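Local coordinates for tail spike protein gp49 (Pseudomonas phage LKA1, PDB 4RU4) that probably cleaves the O-specific polysaccharide of Pseudomonas as a lyase, serving as the trimeric tailspike with which the phage degrades the host envelope during entry, at residues G13-P17 and G67-P73; F20-G24 and I55-A59; L60-V64 and I79-S85. One frame throughout, in Å; residues are numbered along the deposited sequence.

Contact 1 (G13-P17 and G67-P73)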
loop_
_atom_site.group_PDB
_atom_site.type_symbol
_atom_site.label_atom_id
_atom_site.label_comp_id
_atom_site.label_asym_id
_atom_site.label_seq_id
_atom_site.Cartn_x
_atom_site.Cartn_y
_atom_site.Cartn_z
ATOM N N GLY B 13 15.143 32.002 -1.580
ATOM C CA GLY B 13 15.552 32.599 -0.321
ATOM C C GLY B 13 15.891 34.076 -0.448
ATOM O O GLY B 13 15.984 34.600 -1.553
ATOM N N ARG B 14 16.078 34.747 0.685
ATOM C CA ARG B 14 16.413 36.169 0.690
ATOM C C ARG B 14 17.887 36.462 0.347
ATOM O O ARG B 14 18.158 37.141 -0.643
ATOM C CB ARG B 14 16.042 36.817 2.028
ATOM C CG ARG B 14 14.563 37.059 2.244
ATOM C CD ARG B 14 14.359 38.087 3.360
ATOM N NE ARG B 14 14.261 37.498 4.700
ATOM C CZ ARG B 14 14.559 38.133 5.837
ATOM N NH1 ARG B 14 14.428 37.507 7.004
ATOM N NH2 ARG B 14 15.002 39.389 5.815
ATOM N N VAL B 15 18.829 35.961 1.149
ATOM C CA VAL B 15 20.248 36.263 0.930
ATOM C C VAL B 15 21.006 35.147 0.215
ATOM O O VAL B 15 20.576 33.998 0.213
ATOM C CB VAL B 15 20.994 36.575 2.252
ATOM C CG1 VAL B 15 20.308 37.713 2.992
ATOM C CG2 VAL B 15 21.074 35.329 3.136
ATOM N N THR B 16 22.144 35.489 -0.382
ATOM C CA THR B 16 22.991 34.486 -1.013
ATOM C C THR B 16 24.368 34.508 -0.379
ATOM O O THR B 16 24.751 35.509 0.230
ATOM C CB THR B 16 23.150 34.725 -2.524
ATOM O OG1 THR B 16 23.809 35.982 -2.738
ATOM C CG2 THR B 16 21.792 34.701 -3.216
ATOM N N PRO B 17 25.131 33.413 -0.530
ATOM C CA PRO B 17 26.530 33.424 -0.071
ATOM C C PRO B 17 27.343 34.521 -0.787
ATOM O O PRO B 17 28.210 35.140 -0.169
ATOM C CB PRO B 17 27.045 32.031 -0.480
ATOM C CG PRO B 17 25.802 31.170 -0.575
ATOM C CD PRO B 17 24.722 32.098 -1.064
ATOM N N GLY B 67 19.819 35.329 9.683
ATOM C CA GLY B 67 18.433 35.047 10.039
ATOM C C GLY B 67 17.455 35.024 8.865
ATOM O O GLY B 67 16.293 34.613 9.007
ATOM N N ALA B 68 17.907 35.488 7.706
ATOM C CA ALA B 68 17.112 35.391 6.486
ATOM C C ALA B 68 17.257 34.010 5.846
ATOM O O ALA B 68 18.281 33.337 6.033
ATOM C CB ALA B 68 17.540 36.472 5.504
ATOM N N PRO B 69 16.235 33.579 5.073
ATOM C CA PRO B 69 16.390 32.358 4.281
ATOM C C PRO B 69 17.557 32.524 3.318
ATOM O O PRO B 69 17.761 33.611 2.768
ATOM C CB PRO B 69 15.056 32.252 3.502
ATOM C CG PRO B 69 14.083 33.026 4.310
ATOM C CD PRO B 69 14.891 34.168 4.925
ATOM N N VAL B 70 18.328 31.456 3.133
ATOM C CA VAL B 70 19.520 31.501 2.304
ATOM C C VAL B 70 19.285 30.757 0.999
ATOM O O VAL B 70 18.842 29.609 1.000
ATOM C CB VAL B 70 20.719 30.884 3.052
ATOM C CG1 VAL B 70 21.986 30.871 2.180
ATOM C CG2 VAL B 70 20.953 31.666 4.353
ATOM N N HIS B 71 19.570 31.422 -0.114
ATOM C CA HIS B 71 19.545 30.765 -1.403
ATOM C C HIS B 71 20.976 30.552 -1.881
ATOM O O HIS B 71 21.766 31.491 -1.912
ATOM C CB HIS B 71 18.784 31.581 -2.451
ATOM C CG HIS B 71 18.848 30.966 -3.812
ATOM N ND1 HIS B 71 18.206 29.785 -4.121
ATOM C CD2 HIS B 71 19.529 31.326 -4.924
ATOM C CE1 HIS B 71 18.476 29.454 -5.372
ATOM N NE2 HIS B 71 19.274 30.373 -5.883
ATOM N N ILE B 72 21.301 29.318 -2.243
ATOM C CA ILE B 72 22.648 28.981 -2.685
ATOM C C ILE B 72 22.612 28.704 -4.181
ATOM O O ILE B 72 22.145 27.670 -4.604
ATOM C CB ILE B 72 23.184 27.723 -1.955
ATOM C CG1 ILE B 72 23.203 27.944 -0.442
ATOM C CG2 ILE B 72 24.588 27.344 -2.463
ATOM C CD1 ILE B 72 23.911 26.827 0.333
ATOM N N PRO B 73 23.135 29.638 -4.985
ATOM C CA PRO B 73 23.252 29.479 -6.442
ATOM C C PRO B 73 24.169 28.322 -6.750
ATOM O O PRO B 73 25.005 28.040 -5.894
ATOM C CB PRO B 73 23.963 30.773 -6.871
ATOM C CG PRO B 73 23.654 31.741 -5.787
ATOM C CD PRO B 73 23.678 30.919 -4.522
#

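Contact 2 (F20-G24 and I55-A59)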
loop_
_atom_site.group_PDB
_atom_site.type_symbol
_atom_site.label_atom_id
_atom_site.label_comp_id
_atom_site.label_asym_id
_atom_site.label_seq_id
_atom_site.Cartn_x
_atom_site.Cartn_y
_atom_site.Cartn_z
ATOM N N PHE B 20 27.634 37.752 0.800
ATOM C CA PHE B 20 28.506 37.754 1.956
ATOM C C PHE B 20 29.936 37.412 1.565
ATOM O O PHE B 20 30.761 37.064 2.425
ATOM C CB PHE B 20 27.966 36.836 3.057
ATOM C CG PHE B 20 26.686 37.333 3.672
ATOM C CD1 PHE B 20 25.470 37.048 3.084
ATOM C CD2 PHE B 20 26.705 38.133 4.815
ATOM C CE1 PHE B 20 24.274 37.524 3.626
ATOM C CE2 PHE B 20 25.499 38.626 5.368
ATOM C CZ PHE B 20 24.294 38.310 4.771
ATOM N N GLY B 21 30.234 37.504 0.267
ATOM C CA GLY B 21 31.607 37.374 -0.194
ATOM C C GLY B 21 32.084 36.010 -0.677
ATOM O O GLY B 21 33.256 35.854 -0.974
ATOM N N ALA B 22 31.184 35.030 -0.785
ATOM C CA ALA B 22 31.551 33.696 -1.256
ATOM C C ALA B 22 32.197 33.712 -2.646
ATOM O O ALA B 22 31.923 34.606 -3.474
ATOM C CB ALA B 22 30.299 32.792 -1.289
ATOM N N VAL B 23 33.018 32.696 -2.915
ATOM C CA VAL B 23 33.559 32.494 -4.259
ATOM C C VAL B 23 32.837 31.325 -4.955
ATOM O O VAL B 23 32.269 31.492 -6.031
ATOM C CB VAL B 23 35.070 32.216 -4.222
ATOM C CG1 VAL B 23 35.638 32.116 -5.655
ATOM C CG2 VAL B 23 35.781 33.302 -3.435
ATOM N N GLY B 24 32.865 30.139 -4.341
ATOM C CA GLY B 24 32.143 28.997 -4.876
ATOM C C GLY B 24 32.616 28.507 -6.238
ATOM O O GLY B 24 31.820 27.979 -7.029
ATOM N N ILE B 55 36.898 31.296 2.810
ATOM C CA ILE B 55 35.955 32.362 2.520
ATOM C C ILE B 55 34.525 31.812 2.273
ATOM O O ILE B 55 33.554 32.393 2.754
ATOM C CB ILE B 55 36.464 33.217 1.325
ATOM C CG1 ILE B 55 37.658 34.082 1.780
ATOM C CG2 ILE B 55 35.327 34.072 0.725
ATOM C CD1 ILE B 55 38.551 34.629 0.633
ATOM N N ASP B 56 34.401 30.680 1.570
ATOM C CA ASP B 56 33.071 30.119 1.296
ATOM C C ASP B 56 32.366 29.761 2.591
ATOM O O ASP B 56 31.160 29.976 2.731
ATOM C CB ASP B 56 33.146 28.867 0.414
ATOM C CG ASP B 56 33.550 29.175 -1.031
ATOM O OD1 ASP B 56 33.275 30.294 -1.517
ATOM O OD2 ASP B 56 34.152 28.283 -1.671
ATOM N N TRP B 57 33.117 29.206 3.541
ATOM C CA TRP B 57 32.510 28.866 4.821
ATOM C C TRP B 57 32.084 30.132 5.571
ATOM O O TRP B 57 30.941 30.238 6.066
ATOM C CB TRP B 57 33.448 28.021 5.703
ATOM C CG TRP B 57 32.883 27.981 7.120
ATOM C CD1 TRP B 57 31.917 27.132 7.598
ATOM C CD2 TRP B 57 33.211 28.866 8.202
ATOM N NE1 TRP B 57 31.639 27.417 8.913
ATOM C CE2 TRP B 57 32.414 28.484 9.307
ATOM C CE3 TRP B 57 34.098 29.936 8.341
ATOM C CZ2 TRP B 57 32.479 29.134 10.516
ATOM C CZ3 TRP B 57 34.174 30.589 9.562
ATOM C CH2 TRP B 57 33.372 30.181 10.633
ATOM N N ALA B 58 33.004 31.084 5.672
ATOM C CA ALA B 58 32.711 32.346 6.349
ATOM C C ALA B 58 31.464 33.017 5.737
ATOM O O ALA B 58 30.571 33.473 6.458
ATOM C CB ALA B 58 33.948 33.293 6.310
ATOM N N ALA B 59 31.388 33.040 4.410
ATOM C CA ALA B 59 30.241 33.640 3.726
ATOM C C ALA B 59 28.921 32.892 3.982
ATOM O O ALA B 59 27.878 33.511 4.239
ATOM C CB ALA B 59 30.513 33.766 2.201
#

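Contact 3 (L60-V64 and I79-S85)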
loop_
_atom_site.group_PDB
_atom_site.type_symbol
_atom_site.label_atom_id
_atom_site.label_comp_id
_atom_site.label_asym_id
_atom_site.label_seq_id
_atom_site.Cartn_x
_atom_site.Cartn_y
_atom_site.Cartn_z
ATOM N N LEU B 60 28.964 31.564 3.904
ATOM C CA LEU B 60 27.762 30.758 4.085
ATOM C C LEU B 60 27.300 30.848 5.514
ATOM O O LEU B 60 26.119 31.017 5.771
ATOM C CB LEU B 60 28.042 29.297 3.759
ATOM C CG LEU B 60 27.813 28.885 2.318
ATOM C CD1 LEU B 60 28.504 27.547 2.084
ATOM C CD2 LEU B 60 26.313 28.785 2.071
ATOM N N GLN B 61 28.241 30.753 6.450
ATOM C CA GLN B 61 27.883 30.874 7.870
ATOM C C GLN B 61 27.288 32.241 8.173
ATOM O O GLN B 61 26.303 32.343 8.924
ATOM C CB GLN B 61 29.078 30.586 8.806
ATOM C CG GLN B 61 28.679 30.571 10.285
ATOM C CD GLN B 61 27.730 29.413 10.603
ATOM O OE1 GLN B 61 28.097 28.243 10.473
ATOM N NE2 GLN B 61 26.502 29.738 10.992
ATOM N N ALA B 62 27.878 33.288 7.598
ATOM C CA ALA B 62 27.371 34.656 7.815
ATOM C C ALA B 62 25.973 34.830 7.222
ATOM O O ALA B 62 25.106 35.527 7.801
ATOM C CB ALA B 62 28.336 35.712 7.237
ATOM N N ALA B 63 25.743 34.193 6.078
ATOM C CA ALA B 63 24.418 34.244 5.459
ATOM C C ALA B 63 23.375 33.587 6.365
ATOM O O ALA B 63 22.293 34.146 6.597
ATOM C CB ALA B 63 24.430 33.560 4.073
ATOM N N VAL B 64 23.693 32.389 6.854
ATOM C CA VAL B 64 22.832 31.720 7.821
ATOM C C VAL B 64 22.609 32.615 9.035
ATOM O O VAL B 64 21.483 32.764 9.500
ATOM C CB VAL B 64 23.416 30.358 8.254
ATOM C CG1 VAL B 64 22.713 29.829 9.493
ATOM C CG2 VAL B 64 23.316 29.351 7.092
ATOM N N ILE B 79 34.306 24.370 2.367
ATOM C CA ILE B 79 34.172 24.726 3.774
ATOM C C ILE B 79 35.082 23.876 4.653
ATOM O O ILE B 79 35.284 22.692 4.398
ATOM C CB ILE B 79 32.704 24.642 4.254
ATOM C CG1 ILE B 79 32.200 23.191 4.205
ATOM C CG2 ILE B 79 31.831 25.586 3.414
ATOM C CD1 ILE B 79 30.889 22.923 4.962
ATOM N N ASN B 80 35.660 24.483 5.680
ATOM C CA ASN B 80 36.555 23.731 6.542
ATOM C C ASN B 80 35.947 23.583 7.931
ATOM O O ASN B 80 36.586 23.046 8.835
ATOM C CB ASN B 80 37.900 24.450 6.651
ATOM C CG ASN B 80 37.763 25.811 7.269
ATOM O OD1 ASN B 80 37.146 26.703 6.684
ATOM N ND2 ASN B 80 38.319 25.985 8.464
ATOM N N ARG B 81 34.721 24.059 8.094
ATOM C CA ARG B 81 34.018 23.952 9.384
ATOM C C ARG B 81 32.568 23.699 9.091
ATOM O O ARG B 81 32.084 24.048 8.013
ATOM C CB ARG B 81 34.074 25.279 10.169
ATOM C CG ARG B 81 35.447 25.694 10.622
ATOM C CD ARG B 81 35.444 26.917 11.564
ATOM N NE ARG B 81 36.822 27.347 11.691
ATOM C CZ ARG B 81 37.683 26.825 12.555
ATOM N NH1 ARG B 81 37.284 25.901 13.424
ATOM N NH2 ARG B 81 38.940 27.250 12.576
ATOM N N GLY B 82 31.844 23.166 10.073
ATOM C CA GLY B 82 30.433 22.953 9.874
ATOM C C GLY B 82 29.683 24.267 9.706
ATOM O O GLY B 82 30.089 25.301 10.229
ATOM N N ILE B 83 28.579 24.215 8.972
ATOM C CA ILE B 83 27.634 25.320 8.913
ATOM C C ILE B 83 26.514 25.021 9.917
ATOM O O ILE B 83 25.753 24.069 9.740
ATOM C CB ILE B 83 27.044 25.453 7.498
ATOM C CG1 ILE B 83 28.180 25.609 6.470
ATOM C CG2 ILE B 83 26.008 26.599 7.450
ATOM C CD1 ILE B 83 27.733 25.430 5.020
ATOM N N SER B 84 26.415 25.819 10.973
ATOM C CA SER B 84 25.519 25.465 12.074
ATOM C C SER B 84 24.562 26.571 12.517
ATOM O O SER B 84 24.783 27.759 12.264
ATOM C CB SER B 84 26.353 24.981 13.273
ATOM O OG SER B 84 27.106 26.059 13.800
ATOM N N SER B 85 23.503 26.177 13.208
ATOM C CA SER B 85 22.606 27.160 13.773
ATOM C C SER B 85 21.906 26.609 14.998
ATOM O O SER B 85 21.891 25.399 15.238
ATOM C CB SER B 85 21.560 27.548 12.737
ATOM O OG SER B 85 20.810 26.407 12.390
HETATM O O HOH W 1 29.517 27.217 12.679
#

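Contact 1 (G13-P17 and G67-P73)
Gly67, whose positive phi just after the helix favours glycine, brings its carbonyl near the guanidinium of Arg14, and Ala68 sets its methyl group against that guanidinium, CB standing 3.4 Å from CZ and over the centre of one face. Arginine suits this exposed margin, since its flat end can lie on an apolar neighbour; the chain bends at chi3 (-90°) to bring it there, although it is poorly ordered. The same methyl also meets Val15. Pro69 follows, its carbonyl oxygen taking the N-H of Val15 (N to O 3.0 Å, 154°) and a weak bond from Arg14 N; Ser74 of a second subunit packs on Arg14 and Pro69. Val70 CG2 meets Val15 CG2 at 3.9 Å. At His71 the backbone N gives a straight bond to Val15 O (2.8 Å, 167°), completing a single bridge between Val15 and Val70. Beyond it, Ile72 CG1 touches Pro17 CG, the side chains crossing at about a right angle, and Pro73 CD meets Pro17 CD. The N-terminal segment is thus bridged to the first strand of the pectin lyase-like beta-helix, 70-72, which runs parallel to strand 89-93, while helix 55-65 lies against Val15, Pro17, Val70 and Ile72.

Contact 2 (F20-G24 and I55-A59)
The carboxylate of Asp56 receives the backbone of Val23 and Gly24 through OD1. Val23 N points at this oxygen nearly along its C-O bond, 2.8 Å from OD1, whereas Gly24 N approaches OD1 on the syn side at 2.9 Å, lying 28° out of the carboxylate plane. Gly24 N also makes a weak bond to OD2, which has a stronger partner in the backbone N of Gln78. Aspartate suits the place because a short side chain from the helix can collect successive N-H groups of a turning loop; with chi1 at -70°, CG lies beside its own backbone N and the oxygens face that turn. Phe20 CB comes to 3.5 Å from Ala59 O, with that oxygen oblique to the ring, which leads on to Ala62 and Ala63 of the same helix. Ala59 is small enough for the loop to come close: its CB lies 3.3 Å from both Phe20 O and Ala22 N, and 3.6 Å from Ala22 CB. Ile55 lays CG2 against Gly21 O at 3.2 Å and, more loosely, against Val23 CG2. Positive phi at Gly21 (95°) and at Gly24 favours glycine at these two turns. The loop thus runs along the first turn of helix 55-65, with strand 75-79 flanking it: Tyr77 touches both Ala22 and Asp56, and Gly24 pairs its backbone with Asp76.

Contact 3 (L60-V64 and I79-S85)
Gln61 grips the backbone of Ser84 with both ends of its amide. Its OE1 accepts from Ser84 N at 3.0 Å, the N-H arriving in the carbonyl plane on a lone pair, and its NE2 donates to Ser84 O at 2.9 Å, that oxygen lying close to the plane of the amide. The two fairly straight bonds hold the amide edge-on to the backbone of Ser84, fix its rotation and settle which end is oxygen and which nitrogen. Glutamine suits the place because one side chain can offer both a donor and an acceptor to an edge of backbone; CG is anti to the backbone N and the chain then bends at chi2 (65°), carrying the amide from the helix to the strand. Each end has a second partner. OE1 accepts from a water 2.8 Å away, and that water also bonds to Ser84 OG at 2.9 Å, while NE2 reaches Asp65 OD1 one turn further along the helix. The oxygen of Gly82 is taken by Trp57 NE1.

Beside this polar clasp, Leu60, Val64, Ile79 and Ile83 make an apolar layer between helix and strand. In one of its two modelled conformers Ile83 meets Leu60 through CD1, 3.7 Å from Leu60 CD1, and Val64 through CG2, 3.9 Å from Val64 CG2, so that its branched chain can span neighbouring turns of the helix. The side chains of Leu60 and Ile79 cross at about a right angle, CD1 touching CG2. Helix 60-64 runs almost parallel to strand 82-85, their axes 8.3 Å apart and 10° from each other. After the corner at Asn80 and Arg81, the strand pairs in parallel with 113-120, as successive coils do in a right-handed parallel beta-helix of the pectin lyase-like type, whose N-terminal end is here covered by a helix.

All three contacts gather at the N-terminal end of the chain, far from the calcium site. Contacts 2 and 3 use successive parts of helix 55-65, whereas contact 1 ties the N-terminal segment to strand 70-72, which follows that helix. Each is partly buried, but contact 1 has the exposed residues and alone touches another subunit. Its polar bonds run from backbone to backbone; in contacts 2 and 3 a helix side chain, Asp56 or Gln61, holds loop or strand backbone. Apolar packing joins them: Leu60 of contact 3 meets Pro17 and Ile72 of contact 1, and Trp57 of contact 2 packs on Ile79 of contact 3.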